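Long-range contacts in chitin elicitor receptor kinase 1 (Arabidopsis thaliana, PDB 4EBY), which serves as a plant immune receptor kinase that recognises chitin through a LysM-type ectodomain and is activated by chitin-induced dimerization: residues L7-Y12 with L62-C67; A98-M103 with F143-L148. One frame throughout, in Å; residues are numbered along the deposited sequence.

Contact 1: residues L7-Y12 with L62-C67; sequences LALASY and LVPFPC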
loop_
_atom_site.group_PDB
_atom_site.type_symbol
_atom_site.label_atom_id
_atom_site.label_comp_id
_atom_site.label_asym_id
_atom_site.label_seq_id
_atom_site.Cartn_x
_atom_site.Cartn_y
_atom_site.Cartn_z
ATOM N N LEU A 7 -1.237 5.891 -10.906
ATOM C CA LEU A 7 -0.637 5.528 -9.648
ATOM C C LEU A 7 -1.648 5.250 -8.561
ATOM O O LEU A 7 -2.853 5.526 -8.692
ATOM C CB LEU A 7 0.319 6.597 -9.162
ATOM C CG LEU A 7 -0.312 7.750 -8.389
ATOM C CD1 LEU A 7 0.772 8.387 -7.535
ATOM C CD2 LEU A 7 -0.884 8.734 -9.336
ATOM N N ALA A 8 -1.131 4.660 -7.494
ATOM C CA ALA A 8 -1.890 4.379 -6.295
ATOM C C ALA A 8 -0.993 4.722 -5.115
ATOM O O ALA A 8 0.193 5.056 -5.304
ATOM C CB ALA A 8 -2.312 2.892 -6.242
ATOM N N LEU A 9 -1.545 4.662 -3.906
ATOM C CA LEU A 9 -0.759 4.937 -2.692
ATOM C C LEU A 9 -0.849 3.722 -1.784
ATOM O O LEU A 9 -1.914 3.107 -1.681
ATOM C CB LEU A 9 -1.308 6.160 -1.958
ATOM C CG LEU A 9 -1.175 7.488 -2.701
ATOM C CD1 LEU A 9 -1.992 8.556 -2.016
ATOM C CD2 LEU A 9 0.301 7.888 -2.729
ATOM N N ALA A 10 0.264 3.351 -1.155
ATOM C CA ALA A 10 0.252 2.263 -0.180
ATOM C C ALA A 10 0.381 2.840 1.221
ATOM O O ALA A 10 1.213 3.717 1.466
ATOM C CB ALA A 10 1.405 1.278 -0.450
ATOM N N SER A 11 -0.434 2.356 2.146
ATOM C CA SER A 11 -0.364 2.823 3.526
ATOM C C SER A 11 0.470 1.878 4.358
ATOM O O SER A 11 0.083 0.725 4.569
ATOM C CB SER A 11 -1.773 2.913 4.126
ATOM O OG SER A 11 -1.708 3.390 5.468
ATOM N N TYR A 12 1.635 2.364 4.795
ATOM C CA TYR A 12 2.597 1.524 5.501
ATOM C C TYR A 12 2.662 1.917 6.980
ATOM O O TYR A 12 3.214 2.956 7.332
ATOM C CB TYR A 12 3.969 1.704 4.827
ATOM C CG TYR A 12 5.021 0.681 5.184
ATOM C CD1 TYR A 12 5.504 -0.202 4.226
ATOM C CD2 TYR A 12 5.535 0.606 6.475
ATOM C CE1 TYR A 12 6.505 -1.140 4.553
ATOM C CE2 TYR A 12 6.497 -0.326 6.807
ATOM C CZ TYR A 12 6.969 -1.196 5.851
ATOM O OH TYR A 12 7.955 -2.099 6.212
ATOM N N LEU A 62 2.477 7.077 3.547
ATOM C CA LEU A 62 1.876 6.841 2.233
ATOM C C LEU A 62 2.955 6.778 1.161
ATOM O O LEU A 62 3.784 7.677 1.062
ATOM C CB LEU A 62 0.888 7.968 1.895
ATOM C CG LEU A 62 -0.391 7.947 2.717
ATOM C CD1 LEU A 62 -1.165 9.233 2.475
ATOM C CD2 LEU A 62 -1.229 6.721 2.351
ATOM N N VAL A 63 2.936 5.726 0.351
ATOM C CA VAL A 63 3.963 5.570 -0.674
ATOM C C VAL A 63 3.332 5.450 -2.054
ATOM O O VAL A 63 2.554 4.518 -2.297
ATOM C CB VAL A 63 4.822 4.290 -0.397
ATOM C CG1 VAL A 63 5.958 4.123 -1.427
ATOM C CG2 VAL A 63 5.400 4.316 1.012
ATOM N N PRO A 64 3.680 6.345 -2.992
ATOM C CA PRO A 64 3.099 6.188 -4.332
ATOM C C PRO A 64 3.716 5.013 -5.086
ATOM O O PRO A 64 4.917 4.741 -4.926
ATOM C CB PRO A 64 3.458 7.505 -5.023
ATOM C CG PRO A 64 4.812 7.869 -4.376
ATOM C CD PRO A 64 4.677 7.449 -2.926
ATOM N N PHE A 65 2.904 4.305 -5.868
ATOM C CA PHE A 65 3.409 3.199 -6.693
ATOM C C PHE A 65 2.555 3.018 -7.955
ATOM O O PHE A 65 1.428 3.530 -8.020
ATOM C CB PHE A 65 3.515 1.900 -5.874
ATOM C CG PHE A 65 2.179 1.302 -5.458
ATOM C CD1 PHE A 65 1.672 0.213 -6.152
ATOM C CD2 PHE A 65 1.481 1.784 -4.361
ATOM C CE1 PHE A 65 0.462 -0.386 -5.770
ATOM C CE2 PHE A 65 0.252 1.192 -3.966
ATOM C CZ PHE A 65 -0.244 0.101 -4.667
ATOM N N PRO A 66 3.093 2.339 -8.980
ATOM C CA PRO A 66 2.300 2.184 -10.218
ATOM C C PRO A 66 1.160 1.199 -10.010
ATOM O O PRO A 66 1.303 0.235 -9.265
ATOM C CB PRO A 66 3.300 1.567 -11.214
ATOM C CG PRO A 66 4.676 1.813 -10.602
ATOM C CD PRO A 66 4.455 1.792 -9.117
ATOM N N CYS A 67 0.033 1.431 -10.668
ATOM C CA CYS A 67 -1.128 0.557 -10.486
ATOM C C CYS A 67 -1.466 -0.018 -11.862
ATOM O O CYS A 67 -1.943 0.693 -12.744
ATOM C CB CYS A 67 -2.290 1.357 -9.881
ATOM S SG CYS A 67 -3.815 0.378 -9.522
#
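Ala8 and Ala10 meet the aromatic ring of Phe65 on one face of an antiparallel strand pair, and here the packing is tight. The methyl of Ala8 lies over a ring face near its rim, a CH-pi contact with CB 4.1 Å from the Phe65 centroid. Ala10 CB meets the rim atom Phe65 CE2 (3.7 Å) from the other side of the ring plane, while Ala10 N lies at the ring edge, near its plane. With CG of Phe65 between its own backbone N and carbonyl carbon (chi1 69°), the ring folds back across the neighbouring strand, and Phe79 meets it from strand 74-82. Further along this side, Cys67 CB touches Ala8 CB at 3.9 Å, and its sulfur continues into the disulfide with Cys129.

Strand 8-13, helices 20-26 and 40-43 and strand 60-70 follow one another in an order consistent with the beta-alpha-alpha-beta LysM fold, whose two strands pair here. Ala8 with Phe65 and Ala10 with Val63 are the hydrogen-bonded pairs, each closed by two backbone bonds; Ala8 N to Phe65 O measures 2.8 Å. Between them, at the non-hydrogen-bonded pair Leu9-Pro64, Pro64 CA gives a CA-H...O contact to Ala8 O (3.3 Å).

On the other face Leu9 is buried and close, its CD2 3.6 Å from Pro64 CA. The ends lie nearer solvent: Leu7, partly exposed, brings CD1 obliquely to Pro64 CB at 3.8 Å, whereas Leu62, likewise partly exposed, keeps CD2 4.3 Å from Leu9 CB. Ser11, beside Leu62, turns its hydroxyl to Arg60.

Contact 2: residues A98-M103 with F143-L148; sequences ANLTTM and FVTYPL. With NAG (2-acetamido-2-deoxy-beta-D-glucopyranose), chain C; NAG (2-acetamido-2-deoxy-beta-D-glucopyranose), chain D.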
loop_
_atom_site.group_PDB
_atom_site.type_symbol
_atom_site.label_atom_id
_atom_site.label_comp_id
_atom_site.label_asym_id
_atom_site.label_seq_id
_atom_site.Cartn_x
_atom_site.Cartn_y
_atom_site.Cartn_z
ATOM N N ALA A 98 4.254 -4.808 5.790
ATOM C CA ALA A 98 3.244 -4.199 6.652
ATOM C C ALA A 98 1.811 -4.532 6.231
ATOM O O ALA A 98 0.937 -3.658 6.192
ATOM C CB ALA A 98 3.440 -2.680 6.689
ATOM N N ASN A 99 1.601 -5.805 5.926
ATOM C CA ASN A 99 0.288 -6.320 5.498
ATOM C C ASN A 99 -0.270 -5.776 4.194
ATOM O O ASN A 99 -1.477 -5.934 3.913
ATOM C CB ASN A 99 -0.725 -6.223 6.635
ATOM C CG ASN A 99 -0.296 -7.034 7.830
ATOM O OD1 ASN A 99 0.069 -8.210 7.692
ATOM N ND2 ASN A 99 -0.296 -6.396 9.010
ATOM N N LEU A 100 0.602 -5.181 3.376
ATOM C CA LEU A 100 0.203 -4.753 2.039
ATOM C C LEU A 100 0.149 -5.940 1.094
ATOM O O LEU A 100 -0.446 -5.859 0.025
ATOM C CB LEU A 100 1.170 -3.700 1.494
ATOM C CG LEU A 100 1.134 -2.348 2.208
ATOM C CD1 LEU A 100 2.430 -1.610 1.935
ATOM C CD2 LEU A 100 -0.091 -1.531 1.729
ATOM N N THR A 101 0.802 -7.031 1.493
ATOM C CA THR A 101 0.694 -8.310 0.783
ATOM C C THR A 101 0.370 -9.413 1.791
ATOM O O THR A 101 0.263 -9.140 2.988
ATOM C CB THR A 101 1.986 -8.613 -0.025
ATOM O OG1 THR A 101 1.727 -9.641 -0.993
ATOM C CG2 THR A 101 3.137 -9.043 0.914
ATOM N N THR A 102 0.165 -10.647 1.314
ATOM C CA THR A 102 -0.126 -11.762 2.218
ATOM C C THR A 102 0.881 -12.881 2.028
ATOM O O THR A 102 1.489 -13.010 0.964
ATOM C CB THR A 102 -1.529 -12.351 1.988
ATOM O OG1 THR A 102 -1.600 -12.942 0.684
ATOM C CG2 THR A 102 -2.590 -11.267 2.122
ATOM N N MET A 103 1.029 -13.706 3.054
ATOM C CA MET A 103 1.966 -14.812 2.962
ATOM C C MET A 103 1.507 -15.798 1.905
ATOM O O MET A 103 2.328 -16.364 1.192
ATOM C CB MET A 103 2.149 -15.500 4.312
ATOM C CG MET A 103 0.884 -15.997 4.936
ATOM S SD MET A 103 1.279 -16.731 6.529
ATOM C CE MET A 103 2.307 -18.078 5.964
ATOM N N PHE A 143 -6.309 6.083 -5.110
ATOM C CA PHE A 143 -6.710 5.247 -3.977
ATOM C C PHE A 143 -5.555 4.736 -3.169
ATOM O O PHE A 143 -4.508 4.375 -3.723
ATOM C CB PHE A 143 -7.566 4.065 -4.443
ATOM C CG PHE A 143 -8.946 4.492 -4.833
ATOM C CD1 PHE A 143 -9.994 4.352 -3.940
ATOM C CD2 PHE A 143 -9.168 5.117 -6.043
ATOM C CE1 PHE A 143 -11.271 4.827 -4.273
ATOM C CE2 PHE A 143 -10.411 5.597 -6.382
ATOM C CZ PHE A 143 -11.475 5.429 -5.510
ATOM N N VAL A 144 -5.778 4.709 -1.862
ATOM C CA VAL A 144 -4.817 4.168 -0.908
ATOM C C VAL A 144 -5.183 2.718 -0.657
ATOM O O VAL A 144 -6.327 2.400 -0.319
ATOM C CB VAL A 144 -4.877 4.898 0.450
ATOM C CG1 VAL A 144 -3.816 4.353 1.400
ATOM C CG2 VAL A 144 -4.705 6.426 0.281
ATOM N N THR A 145 -4.213 1.836 -0.844
ATOM C CA THR A 145 -4.334 0.461 -0.408
ATOM C C THR A 145 -4.007 0.451 1.086
ATOM O O THR A 145 -2.857 0.681 1.497
ATOM C CB THR A 145 -3.337 -0.402 -1.188
ATOM O OG1 THR A 145 -3.701 -0.370 -2.576
ATOM C CG2 THR A 145 -3.365 -1.836 -0.701
ATOM N N TYR A 146 -5.032 0.220 1.895
ATOM C CA TYR A 146 -4.974 0.505 3.319
ATOM C C TYR A 146 -5.191 -0.766 4.125
ATOM O O TYR A 146 -6.304 -1.261 4.225
ATOM C CB TYR A 146 -6.060 1.558 3.646
ATOM C CG TYR A 146 -6.065 2.074 5.070
ATOM C CD1 TYR A 146 -5.525 3.314 5.376
ATOM C CD2 TYR A 146 -6.655 1.342 6.098
ATOM C CE1 TYR A 146 -5.548 3.814 6.667
ATOM C CE2 TYR A 146 -6.675 1.836 7.406
ATOM C CZ TYR A 146 -6.113 3.075 7.672
ATOM O OH TYR A 146 -6.123 3.604 8.945
ATOM N N PRO A 147 -4.119 -1.345 4.679
ATOM C CA PRO A 147 -4.321 -2.531 5.521
ATOM C C PRO A 147 -4.946 -2.141 6.870
ATOM O O PRO A 147 -4.441 -1.258 7.578
ATOM C CB PRO A 147 -2.884 -3.077 5.706
ATOM C CG PRO A 147 -2.091 -2.452 4.559
ATOM C CD PRO A 147 -2.689 -1.074 4.425
ATOM N N LEU A 148 -6.058 -2.796 7.199
ATOM C CA LEU A 148 -6.802 -2.515 8.428
ATOM C C LEU A 148 -6.062 -2.989 9.665
ATOM O O LEU A 148 -5.451 -4.061 9.664
ATOM C CB LEU A 148 -8.170 -3.197 8.384
ATOM C CG LEU A 148 -9.181 -2.643 7.378
ATOM C CD1 LEU A 148 -10.444 -3.519 7.363
ATOM C CD2 LEU A 148 -9.535 -1.182 7.689
HETATM C C1 NAG C . 0.195 -7.174 10.132
HETATM C C2 NAG C . 0.660 -6.153 11.180
HETATM C C3 NAG C . 1.079 -6.859 12.475
HETATM C C4 NAG C . 0.057 -7.890 12.939
HETATM C C5 NAG C . -0.417 -8.750 11.771
HETATM C C6 NAG C . -1.541 -9.702 12.170
HETATM C C7 NAG C . 1.862 -4.074 10.675
HETATM C C8 NAG C . 3.158 -3.425 10.239
HETATM N N2 NAG C . 1.788 -5.410 10.663
HETATM O O3 NAG C . 1.322 -5.920 13.512
HETATM O O4 NAG C . 0.660 -8.727 13.908
HETATM O O5 NAG C . -0.867 -7.925 10.712
HETATM O O6 NAG C . -2.648 -8.939 12.609
HETATM O O7 NAG C . 0.914 -3.367 11.016
HETATM C C1 NAG D . -5.057 -9.205 -5.148
HETATM C C2 NAG D . -4.937 -10.195 -3.984
HETATM C C3 NAG D . -5.136 -11.638 -4.438
HETATM C C4 NAG D . -6.337 -11.789 -5.346
HETATM C C5 NAG D . -6.374 -10.685 -6.401
HETATM C C6 NAG D . -7.631 -10.760 -7.260
HETATM C C7 NAG D . -3.283 -9.552 -2.306
HETATM C C8 NAG D . -1.814 -9.650 -1.901
HETATM N N2 NAG D . -3.595 -10.144 -3.435
HETATM O O3 NAG D . -5.269 -12.502 -3.324
HETATM O O4 NAG D . -6.240 -13.053 -5.977
HETATM O O5 NAG D . -6.307 -9.417 -5.780
HETATM O O6 NAG D . -8.796 -10.638 -6.475
HETATM O O7 NAG D . -4.106 -8.928 -1.635
#
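Pro147 packs against Leu100 and the backbone of Asn99, and apolar contact dominates between the loop and the strand. One branch of Leu100 does the touching: CD2 approaches Pro147 CG at 3.6 Å, the two side chains crossing at a slant, and also lies 3.5 Å from Thr145 O. Its CG is anti to the carbonyl carbon (chi1 -68°), and CD2 thereby reaches both residues. The methyl CG2 of Thr145 follows at 4.1 Å from that same CD2, while its hydroxyl is hydrogen-bonded to Asn128 O.

The carbonyl oxygens Ala98 O and Asn99 O pack on the proline ring, each 3.6 Å from Pro147 CG. The loop links helix 89-96 to helix 103-109 within the second LysM motif, and the strand 143-147 belongs to the next, so the contact joins two LysM units.

The covalent link is at Asn99, which carries an N-linked glycan, ND2 being bonded to C1 of NAG chain C at 1.5 Å, while CB rests 3.9 Å from Pro147 CB. The acetamido methyl C8 of that sugar meets Ala98 CB at 3.6 Å. C8 of NAG chain D lies 3.7 Å from Thr101 OG1, a hydroxyl hydrogen-bonded to Leu126 O. Thr102, N-cap of helix 103-109, is hydrogen-bonded through OG1 to Ser105 N.

How the contacts relate
The two contacts come in series along the chain, contact 1 closing before contact 2 opens, and their centres lie 10 Å apart near the middle of the molecule. Both reach the same six-stranded mixed sheet: strand 8-13 sits between strand 60-70, its partner in contact 1, and the parallel strand 143-147 of contact 2. Probable hydrogen bonds join them directly, Leu9 O to Thr145 N at 2.8 Å and Leu9 N to Phe143 O, while Ser11 O packs on Pro147 CD and Leu100 CD2. Strand 8-13, probably of the first LysM unit, thus joins strand 60-70 to strand 143-147 of the last unit within one sheet, with loop 98-103 of the middle unit packed on the junction.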